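Local coordinates for protein lactococcus lactis MG1363 DpsA (Lactococcus lactis, PDB 1ZS3) that forms a twelve-subunit Dps shell that binds DNA, for which an N-terminal helix is required, and is thought to protect the cell against oxidative stress, at residues C58-E63 with I159-G164; Q66-Y71 with V120-Q125; K74-L79 with E84-T89. One frame throughout, in Å; residues are numbered along the deposited sequence.

Interaction 1: C58-E63 with I159-G164; sequences CEYLRE and IRNLAG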
loop_
_atom_site.group_PDB
_atom_site.type_symbol
_atom_site.label_atom_id
_atom_site.label_comp_id
_atom_site.label_asym_id
_atom_site.label_seq_id
_atom_site.Cartn_x
_atom_site.Cartn_y
_atom_site.Cartn_z
ATOM N N CYS A 58 -4.249 27.901 1.284
ATOM C CA CYS A 58 -4.224 27.552 -0.129
ATOM C C CYS A 58 -4.448 26.080 -0.425
ATOM O O CYS A 58 -5.114 25.785 -1.421
ATOM C CB CYS A 58 -2.920 28.003 -0.802
ATOM S SG CYS A 58 -2.779 29.791 -0.982
ATOM N N GLU A 59 -3.856 25.179 0.367
ATOM C CA GLU A 59 -3.977 23.736 0.161
ATOM C C GLU A 59 -5.406 23.319 0.462
ATOM O O GLU A 59 -5.993 22.515 -0.266
ATOM C CB GLU A 59 -3.005 22.995 1.069
ATOM C CG GLU A 59 -2.596 21.572 0.603
ATOM C CD GLU A 59 -2.105 20.649 1.755
ATOM O OE1 GLU A 59 -2.922 20.200 2.622
ATOM O OE2 GLU A 59 -0.869 20.356 1.756
ATOM N N TYR A 60 -5.977 23.950 1.492
ATOM C CA TYR A 60 -7.324 23.685 1.967
ATOM C C TYR A 60 -8.363 24.147 0.971
ATOM O O TYR A 60 -9.334 23.445 0.684
ATOM C CB TYR A 60 -7.570 24.407 3.313
ATOM C CG TYR A 60 -8.888 24.067 3.917
ATOM C CD1 TYR A 60 -9.387 22.743 3.871
ATOM C CD2 TYR A 60 -9.693 25.054 4.465
ATOM C CE1 TYR A 60 -10.653 22.402 4.397
ATOM C CE2 TYR A 60 -10.987 24.725 5.028
ATOM C CZ TYR A 60 -11.454 23.384 4.979
ATOM O OH TYR A 60 -12.690 23.004 5.496
ATOM N N LEU A 61 -8.198 25.352 0.412
ATOM C CA LEU A 61 -9.154 25.916 -0.535
ATOM C C LEU A 61 -9.144 25.149 -1.836
ATOM O O LEU A 61 -10.188 24.960 -2.403
ATOM C CB LEU A 61 -8.900 27.408 -0.782
ATOM C CG LEU A 61 -9.072 28.343 0.434
ATOM C CD1 LEU A 61 -8.386 29.681 0.120
ATOM C CD2 LEU A 61 -10.509 28.605 0.823
ATOM N N ARG A 62 -7.962 24.697 -2.277
ATOM C CA ARG A 62 -7.811 23.860 -3.483
ATOM C C ARG A 62 -8.479 22.508 -3.311
ATOM O O ARG A 62 -8.846 21.863 -4.284
ATOM C CB ARG A 62 -6.340 23.584 -3.787
ATOM C CG ARG A 62 -5.599 24.742 -4.396
ATOM C CD ARG A 62 -4.236 24.444 -4.976
ATOM N NE ARG A 62 -3.432 25.650 -4.993
ATOM C CZ ARG A 62 -2.330 25.814 -5.674
ATOM N NH1 ARG A 62 -1.828 24.826 -6.423
ATOM N NH2 ARG A 62 -1.678 26.959 -5.630
ATOM N N GLU A 63 -8.569 22.070 -2.067
ATOM C CA GLU A 63 -9.261 20.819 -1.711
ATOM C C GLU A 63 -10.755 21.000 -1.896
ATOM O O GLU A 63 -11.416 20.167 -2.501
ATOM C CB GLU A 63 -8.921 20.349 -0.293
ATOM C CG GLU A 63 -8.155 19.026 -0.254
ATOM C CD GLU A 63 -8.649 18.165 0.926
ATOM O OE1 GLU A 63 -9.560 17.301 0.680
ATOM O OE2 GLU A 63 -8.139 18.348 2.101
ATOM N N ILE A 159 -18.641 25.420 6.180
ATOM C CA ILE A 159 -19.009 26.711 6.753
ATOM C C ILE A 159 -18.447 26.797 8.140
ATOM O O ILE A 159 -18.056 27.890 8.561
ATOM C CB ILE A 159 -20.571 26.908 6.809
ATOM C CG1 ILE A 159 -21.147 27.175 5.412
ATOM C CG2 ILE A 159 -20.986 28.077 7.763
ATOM C CD1 ILE A 159 -22.605 26.751 5.267
ATOM N N ARG A 160 -18.453 25.681 8.859
ATOM C CA ARG A 160 -18.064 25.711 10.252
ATOM C C ARG A 160 -16.598 25.603 10.363
ATOM O O ARG A 160 -16.078 25.984 11.360
ATOM C CB ARG A 160 -18.721 24.602 11.044
ATOM C CG ARG A 160 -18.361 24.637 12.543
ATOM C CD ARG A 160 -19.229 23.711 13.398
ATOM N NE ARG A 160 -19.010 22.323 13.025
ATOM C CZ ARG A 160 -18.286 21.466 13.717
ATOM N NH1 ARG A 160 -17.726 21.810 14.864
ATOM N NH2 ARG A 160 -18.144 20.245 13.269
ATOM N N ASN A 161 -15.934 25.103 9.347
ATOM C CA ASN A 161 -14.450 25.014 9.364
ATOM C C ASN A 161 -13.861 26.358 9.044
ATOM O O ASN A 161 -12.940 26.791 9.734
ATOM C CB ASN A 161 -13.919 24.033 8.321
ATOM C CG ASN A 161 -13.883 22.588 8.805
ATOM O OD1 ASN A 161 -14.104 22.272 9.995
ATOM N ND2 ASN A 161 -13.592 21.695 7.869
ATOM N N LEU A 162 -14.336 26.982 7.965
ATOM C CA LEU A 162 -13.981 28.377 7.646
ATOM C C LEU A 162 -14.353 29.346 8.787
ATOM O O LEU A 162 -13.567 30.227 9.127
ATOM C CB LEU A 162 -14.597 28.792 6.320
ATOM C CG LEU A 162 -14.263 27.947 5.081
ATOM C CD1 LEU A 162 -15.145 28.343 3.905
ATOM C CD2 LEU A 162 -12.810 28.103 4.677
ATOM N N ALA A 163 -15.525 29.193 9.405
ATOM C CA ALA A 163 -15.882 30.033 10.510
ATOM C C ALA A 163 -14.881 29.838 11.664
ATOM O O ALA A 163 -14.388 30.816 12.184
ATOM C CB ALA A 163 -17.262 29.756 10.953
ATOM N N GLY A 164 -14.541 28.591 12.019
ATOM C CA GLY A 164 -13.532 28.326 13.044
ATOM C C GLY A 164 -12.142 28.895 12.721
ATOM O O GLY A 164 -11.346 29.288 13.587
#

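Interaction 2: Q66-Y71 with V120-Q125; sequences QREVEY and VDFQAQ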
loop_
_atom_site.group_PDB
_atom_site.type_symbol
_atom_site.label_atom_id
_atom_site.label_comp_id
_atom_site.label_asym_id
_atom_site.label_seq_id
_atom_site.Cartn_x
_atom_site.Cartn_y
_atom_site.Cartn_z
ATOM N N GLN A 66 -11.621 20.864 -5.578
ATOM C CA GLN A 66 -11.687 19.507 -6.118
ATOM C C GLN A 66 -12.940 18.757 -5.689
ATOM O O GLN A 66 -13.444 17.907 -6.434
ATOM C CB GLN A 66 -10.412 18.702 -5.745
ATOM C CG GLN A 66 -9.952 17.852 -6.944
ATOM C CD GLN A 66 -9.722 16.336 -6.615
ATOM O OE1 GLN A 66 -10.135 15.454 -7.406
ATOM N NE2 GLN A 66 -9.048 16.078 -5.467
ATOM N N ARG A 67 -13.458 19.097 -4.507
ATOM C CA ARG A 67 -14.642 18.453 -4.015
ATOM C C ARG A 67 -15.875 18.972 -4.744
ATOM O O ARG A 67 -16.850 18.227 -4.926
ATOM C CB ARG A 67 -14.811 18.664 -2.500
ATOM C CG ARG A 67 -13.671 18.145 -1.610
ATOM C CD ARG A 67 -13.542 16.627 -1.482
ATOM N NE ARG A 67 -14.379 16.187 -0.372
ATOM C CZ ARG A 67 -15.513 15.482 -0.481
ATOM N NH1 ARG A 67 -16.200 15.172 0.627
ATOM N NH2 ARG A 67 -15.953 15.064 -1.668
ATOM N N GLU A 68 -15.859 20.248 -5.114
ATOM C CA GLU A 68 -17.006 20.854 -5.802
ATOM C C GLU A 68 -17.107 20.269 -7.212
ATOM O O GLU A 68 -18.198 19.994 -7.669
ATOM C CB GLU A 68 -16.908 22.381 -5.787
ATOM C CG GLU A 68 -16.989 23.027 -4.384
ATOM C CD GLU A 68 -18.386 23.362 -3.878
ATOM O OE1 GLU A 68 -18.876 24.460 -4.193
ATOM O OE2 GLU A 68 -18.988 22.562 -3.127
ATOM N N VAL A 69 -15.995 20.013 -7.873
ATOM C CA VAL A 69 -15.999 19.316 -9.148
ATOM C C VAL A 69 -16.401 17.848 -8.996
ATOM O O VAL A 69 -16.966 17.266 -9.907
ATOM C CB VAL A 69 -14.605 19.371 -9.755
ATOM C CG1 VAL A 69 -14.475 18.476 -11.016
ATOM C CG2 VAL A 69 -14.220 20.806 -10.059
ATOM N N GLU A 70 -16.035 17.255 -7.876
ATOM C CA GLU A 70 -16.359 15.887 -7.568
ATOM C C GLU A 70 -17.861 15.697 -7.433
ATOM O O GLU A 70 -18.404 14.672 -7.855
ATOM C CB GLU A 70 -15.688 15.468 -6.277
ATOM C CG GLU A 70 -14.531 14.479 -6.418
ATOM C CD GLU A 70 -13.797 14.254 -5.082
ATOM O OE1 GLU A 70 -14.409 13.692 -4.117
ATOM O OE2 GLU A 70 -12.617 14.655 -4.989
ATOM N N TYR A 71 -18.510 16.660 -6.793
ATOM C CA TYR A 71 -19.940 16.655 -6.611
ATOM C C TYR A 71 -20.613 17.025 -7.936
ATOM O O TYR A 71 -21.720 16.576 -8.210
ATOM C CB TYR A 71 -20.354 17.619 -5.475
ATOM C CG TYR A 71 -20.219 16.990 -4.118
ATOM C CD1 TYR A 71 -20.926 15.859 -3.811
ATOM C CD2 TYR A 71 -19.356 17.509 -3.155
ATOM C CE1 TYR A 71 -20.803 15.263 -2.606
ATOM C CE2 TYR A 71 -19.228 16.904 -1.927
ATOM C CZ TYR A 71 -19.950 15.766 -1.672
ATOM O OH TYR A 71 -19.874 15.091 -0.478
ATOM N N VAL A 120 -20.426 32.978 3.189
ATOM C CA VAL A 120 -21.656 33.573 2.616
ATOM C C VAL A 120 -22.061 32.845 1.343
ATOM O O VAL A 120 -23.162 32.330 1.262
ATOM C CB VAL A 120 -21.463 35.127 2.341
ATOM C CG1 VAL A 120 -22.554 35.688 1.469
ATOM C CG2 VAL A 120 -21.400 35.882 3.685
ATOM N N ASP A 121 -21.173 32.788 0.355
ATOM C CA ASP A 121 -21.330 31.901 -0.787
ATOM C C ASP A 121 -21.996 30.544 -0.437
ATOM O O ASP A 121 -22.968 30.156 -1.084
ATOM C CB ASP A 121 -19.952 31.634 -1.404
ATOM C CG ASP A 121 -19.639 32.536 -2.554
ATOM O OD1 ASP A 121 -18.872 32.181 -3.475
ATOM O OD2 ASP A 121 -20.119 33.659 -2.618
ATOM N N PHE A 122 -21.465 29.818 0.558
ATOM C CA PHE A 122 -21.900 28.436 0.859
ATOM C C PHE A 122 -23.229 28.418 1.561
ATOM O O PHE A 122 -23.981 27.484 1.403
ATOM C CB PHE A 122 -20.841 27.676 1.664
ATOM C CG PHE A 122 -19.819 27.008 0.812
ATOM C CD1 PHE A 122 -18.668 27.663 0.440
ATOM C CD2 PHE A 122 -20.008 25.732 0.368
ATOM C CE1 PHE A 122 -17.737 27.063 -0.369
ATOM C CE2 PHE A 122 -19.061 25.123 -0.448
ATOM C CZ PHE A 122 -17.933 25.802 -0.815
ATOM N N GLN A 123 -23.522 29.447 2.345
ATOM C CA GLN A 123 -24.806 29.580 3.034
ATOM C C GLN A 123 -25.815 29.766 1.943
ATOM O O GLN A 123 -26.928 29.304 2.051
ATOM C CB GLN A 123 -24.821 30.814 3.944
ATOM C CG GLN A 123 -25.115 30.578 5.442
ATOM C CD GLN A 123 -24.518 31.651 6.397
ATOM O OE1 GLN A 123 -24.861 31.679 7.595
ATOM N NE2 GLN A 123 -23.627 32.497 5.880
ATOM N N ALA A 124 -25.377 30.431 0.866
ATOM C CA ALA A 124 -26.262 30.731 -0.279
ATOM C C ALA A 124 -26.494 29.506 -1.093
ATOM O O ALA A 124 -27.614 29.285 -1.524
ATOM C CB ALA A 124 -25.718 31.869 -1.156
ATOM N N GLN A 125 -25.486 28.653 -1.296
ATOM C CA GLN A 125 -25.705 27.418 -2.055
ATOM C C GLN A 125 -26.766 26.541 -1.366
ATOM O O GLN A 125 -27.477 25.789 -2.063
ATOM C CB GLN A 125 -24.438 26.549 -2.213
ATOM C CG GLN A 125 -23.225 27.239 -2.847
ATOM C CD GLN A 125 -22.163 26.262 -3.214
ATOM O OE1 GLN A 125 -22.455 25.110 -3.475
ATOM N NE2 GLN A 125 -20.918 26.701 -3.205
#

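Interaction 3: K74-L79 with E84-T89; sequences KISDLL and EIVPST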
loop_
_atom_site.group_PDB
_atom_site.type_symbol
_atom_site.label_atom_id
_atom_site.label_comp_id
_atom_site.label_asym_id
_atom_site.label_seq_id
_atom_site.Cartn_x
_atom_site.Cartn_y
_atom_site.Cartn_z
ATOM N N LYS A 74 -20.767 13.843 -9.684
ATOM C CA LYS A 74 -21.460 12.789 -8.980
ATOM C C LYS A 74 -22.972 12.974 -9.181
ATOM O O LYS A 74 -23.702 12.012 -9.419
ATOM C CB LYS A 74 -21.061 12.750 -7.504
ATOM C CG LYS A 74 -21.484 11.504 -6.779
ATOM C CD LYS A 74 -21.849 11.785 -5.296
ATOM C CE LYS A 74 -21.415 10.616 -4.341
ATOM N NZ LYS A 74 -22.296 10.530 -3.111
ATOM N N ILE A 75 -23.414 14.216 -9.032
ATOM C CA ILE A 75 -24.808 14.594 -9.142
ATOM C C ILE A 75 -25.325 14.614 -10.576
ATOM O O ILE A 75 -26.487 14.275 -10.819
ATOM C CB ILE A 75 -25.014 15.921 -8.430
ATOM C CG1 ILE A 75 -24.578 15.762 -6.967
ATOM C CG2 ILE A 75 -26.494 16.328 -8.425
ATOM C CD1 ILE A 75 -24.908 16.927 -6.164
ATOM N N SER A 76 -24.448 14.995 -11.499
ATOM C CA SER A 76 -24.735 15.003 -12.894
ATOM C C SER A 76 -25.047 13.607 -13.254
ATOM O O SER A 76 -26.040 13.345 -13.911
ATOM C CB SER A 76 -23.589 15.552 -13.742
ATOM O OG SER A 76 -23.458 16.948 -13.523
ATOM N N ASP A 77 -24.171 12.706 -12.846
ATOM C CA ASP A 77 -24.343 11.279 -13.137
ATOM C C ASP A 77 -25.608 10.784 -12.533
ATOM O O ASP A 77 -26.274 9.955 -13.154
ATOM C CB ASP A 77 -23.189 10.454 -12.603
ATOM C CG ASP A 77 -22.046 10.456 -13.521
ATOM O OD1 ASP A 77 -20.907 10.256 -13.101
ATOM O OD2 ASP A 77 -22.183 10.663 -14.726
ATOM N N LEU A 78 -25.952 11.265 -11.328
ATOM C CA LEU A 78 -27.124 10.744 -10.673
ATOM C C LEU A 78 -28.340 11.187 -11.488
ATOM O O LEU A 78 -29.291 10.415 -11.635
ATOM C CB LEU A 78 -27.219 11.255 -9.241
ATOM C CG LEU A 78 -26.397 10.451 -8.236
ATOM C CD1 LEU A 78 -26.364 11.141 -6.888
ATOM C CD2 LEU A 78 -26.920 9.028 -8.049
ATOM N N LEU A 79 -28.279 12.412 -12.001
ATOM C CA LEU A 79 -29.374 12.999 -12.820
ATOM C C LEU A 79 -29.512 12.288 -14.146
ATOM O O LEU A 79 -30.568 11.805 -14.463
ATOM C CB LEU A 79 -29.120 14.503 -13.044
ATOM C CG LEU A 79 -29.540 15.494 -11.914
ATOM C CD1 LEU A 79 -28.854 16.848 -12.129
ATOM C CD2 LEU A 79 -31.038 15.685 -11.839
ATOM N N GLU A 84 -32.259 13.087 -16.749
ATOM C CA GLU A 84 -32.411 14.512 -16.766
ATOM C C GLU A 84 -31.218 15.015 -17.533
ATOM O O GLU A 84 -30.388 14.242 -18.064
ATOM C CB GLU A 84 -32.466 15.136 -15.356
ATOM C CG GLU A 84 -33.735 14.834 -14.531
ATOM C CD GLU A 84 -35.012 15.355 -15.178
ATOM O OE1 GLU A 84 -35.080 16.557 -15.536
ATOM O OE2 GLU A 84 -35.952 14.545 -15.343
ATOM N N ILE A 85 -31.178 16.336 -17.590
ATOM C CA ILE A 85 -30.264 17.101 -18.373
ATOM C C ILE A 85 -29.598 18.090 -17.457
ATOM O O ILE A 85 -30.105 18.447 -16.380
ATOM C CB ILE A 85 -31.050 17.808 -19.527
ATOM C CG1 ILE A 85 -30.683 17.174 -20.881
ATOM C CG2 ILE A 85 -30.859 19.334 -19.536
ATOM C CD1 ILE A 85 -31.337 15.814 -21.162
ATOM N N VAL A 86 -28.421 18.487 -17.883
ATOM C CA VAL A 86 -27.462 19.092 -16.989
ATOM C C VAL A 86 -26.784 20.272 -17.673
ATOM O O VAL A 86 -26.420 20.187 -18.856
ATOM C CB VAL A 86 -26.480 17.979 -16.521
ATOM C CG1 VAL A 86 -25.048 18.452 -16.430
ATOM C CG2 VAL A 86 -26.952 17.414 -15.186
ATOM N N PRO A 87 -26.626 21.373 -16.955
ATOM C CA PRO A 87 -25.862 22.506 -17.479
ATOM C C PRO A 87 -24.438 22.108 -17.772
ATOM O O PRO A 87 -23.864 21.481 -16.890
ATOM C CB PRO A 87 -25.890 23.510 -16.337
ATOM C CG PRO A 87 -27.025 23.081 -15.448
ATOM C CD PRO A 87 -27.228 21.649 -15.642
ATOM N N SER A 88 -23.879 22.434 -18.939
ATOM C CA SER A 88 -22.557 21.946 -19.305
ATOM C C SER A 88 -21.730 22.924 -20.128
ATOM O O SER A 88 -20.796 22.487 -20.840
ATOM C CB SER A 88 -22.741 20.675 -20.117
ATOM O OG SER A 88 -23.367 20.940 -21.353
ATOM N N THR A 89 -22.036 24.224 -20.051
ATOM C CA THR A 89 -21.154 25.283 -20.650
ATOM C C THR A 89 -21.166 26.532 -19.761
ATOM O O THR A 89 -22.082 26.746 -18.988
ATOM C CB THR A 89 -21.720 25.723 -21.986
ATOM O OG1 THR A 89 -23.031 26.307 -21.804
ATOM C CG2 THR A 89 -21.907 24.572 -22.952
#

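Interaction 1: C58-E63 with I159-G164
Y60 on helix 55-81 and L162 on helix 142-165 stand 9.9 Å apart at their CA atoms, on helices that run in roughly opposite senses, so the contact is made by side chains alone. Y60 does most of the reaching. Its CG is anti to the backbone N (chi1 -174°), which carries the phenol across to helix 142-165. There the amide of N161 meets it: ND2 donates to Y60 OH over 2.9 Å with a nearly straight N-H...O angle of 159°, and the hydroxyl lies close to the plane of the amide. Ring and amide planes are turned 55° apart. Next to the hydroxyl-bearing carbon, Y60 CE2 lies 3.9 Å from L162 CD2, an apolar contact beside the polar one. L162 also packs on L115, F118 and I119 of helix 111-138, while N161 lies against P55 of a second subunit. A phenylalanine in place of Y60 would probably keep the L162 packing but leave the N161 amide without this acceptor and freer to turn. The pairing thus ties the start of helix 55-81 to the end of helix 142-165, at one end of the up-down-down-up four-helix bundle of the ferritin-like Dps subunit.

Interaction 2: Q66-Y71 with V120-Q125
E68 points from helix 55-81 into the core of the four-helix bundle and meets F122 and Q125, which come from the opposite direction on helix 111-138. The two backbones are well separated, with E68 CA and F122 CA 11.2 Å apart, and the side chains fill the distance. E68 bends at its second torsion (chi2 -88°), bringing the carboxylate to both partners at once. Q125, extended beyond CG, sends NE2 to the syn side of E68 OE1 at 3.2 Å, a nearly straight bond (166°) that leaves amide and carboxylate planes 45° apart. The stronger partner of Q125 NE2 is E41 OE2 on helix 27-51; the amide therefore faces two carboxylates, which should fix its rotation. The other oxygen of E68 approaches F122 at its edge, near the plane of the ring, with OE2 3.7 Å from CE2; such an approach is probably favourable because the rim hydrogens carry a slight positive charge. N155 of helix 142-165 packs against F122, and L38 of helix 27-51 touches both E68 and Q125, so all four long helices close round this buried cluster. Q125 NE2 also sits 3.7 Å above the plane of the F122 ring, offset toward its rim.

Interaction 3: K74-L79 with E84-T89
L79 O, in the last turns of helix 55-81, accepts a hydrogen bond from E84 N at 3.1 Å, with an N-H...O angle of 150°. This backbone bond closes the turn by which the chain leaves the second long helix of the Dps four-helix bundle and enters the connection that carries the short helix 90-96. The donor stands well above the plane of the carbonyl, 55° out of it, as the chain folds back over the helix end. Beyond the turn, residues 84-86 run back alongside the helix they have just left, bringing V86 opposite S76 with their CA atoms 6.4 Å apart.

The two branches of L79 divide the packing. CD1 meets V86 CG2 at 3.6 Å, whereas CD2 lies against E84 CB at 3.8 Å. E84 offers only the aliphatic base of its side chain, for a bend at chi2 (-62°) leads the carboxylate away from the helix. L31 and L35 of helix 27-51 and L144 of helix 142-165 extend this apolar patch, L35 touching both S76 and V86. Further along, T89 caps the next helix through a bond from E92 N to its OG1. The loop also faces a neighbouring subunit: V86 O accepts from Y51 OH of that chain. S76 OG is bonded to F72 O one turn back in its own helix, and it still passes 3.6 Å from V86 CG1.

How the interactions relate
Helix 55-81 runs through all three contacts, meeting helix 142-165 near its start, helix 111-138 at its middle and its own outgoing loop at its end. Interaction 2 is the core contact, about 5 Å from the chain centre, and pairs buried polar groups with a ring. Interaction 1 is partly buried and joins a phenol-amide hydrogen bond to an apolar contact; interaction 3, on the opposite side of the centre, is buried but chiefly apolar, closed by a backbone bond. Their centres lie about 26 Å apart. Interactions 1 and 2 touch where I159 packs on F122. Within the chain interactions 1 and 3 do not touch, but R62 forms a salt bridge with D77 of a neighbouring subunit.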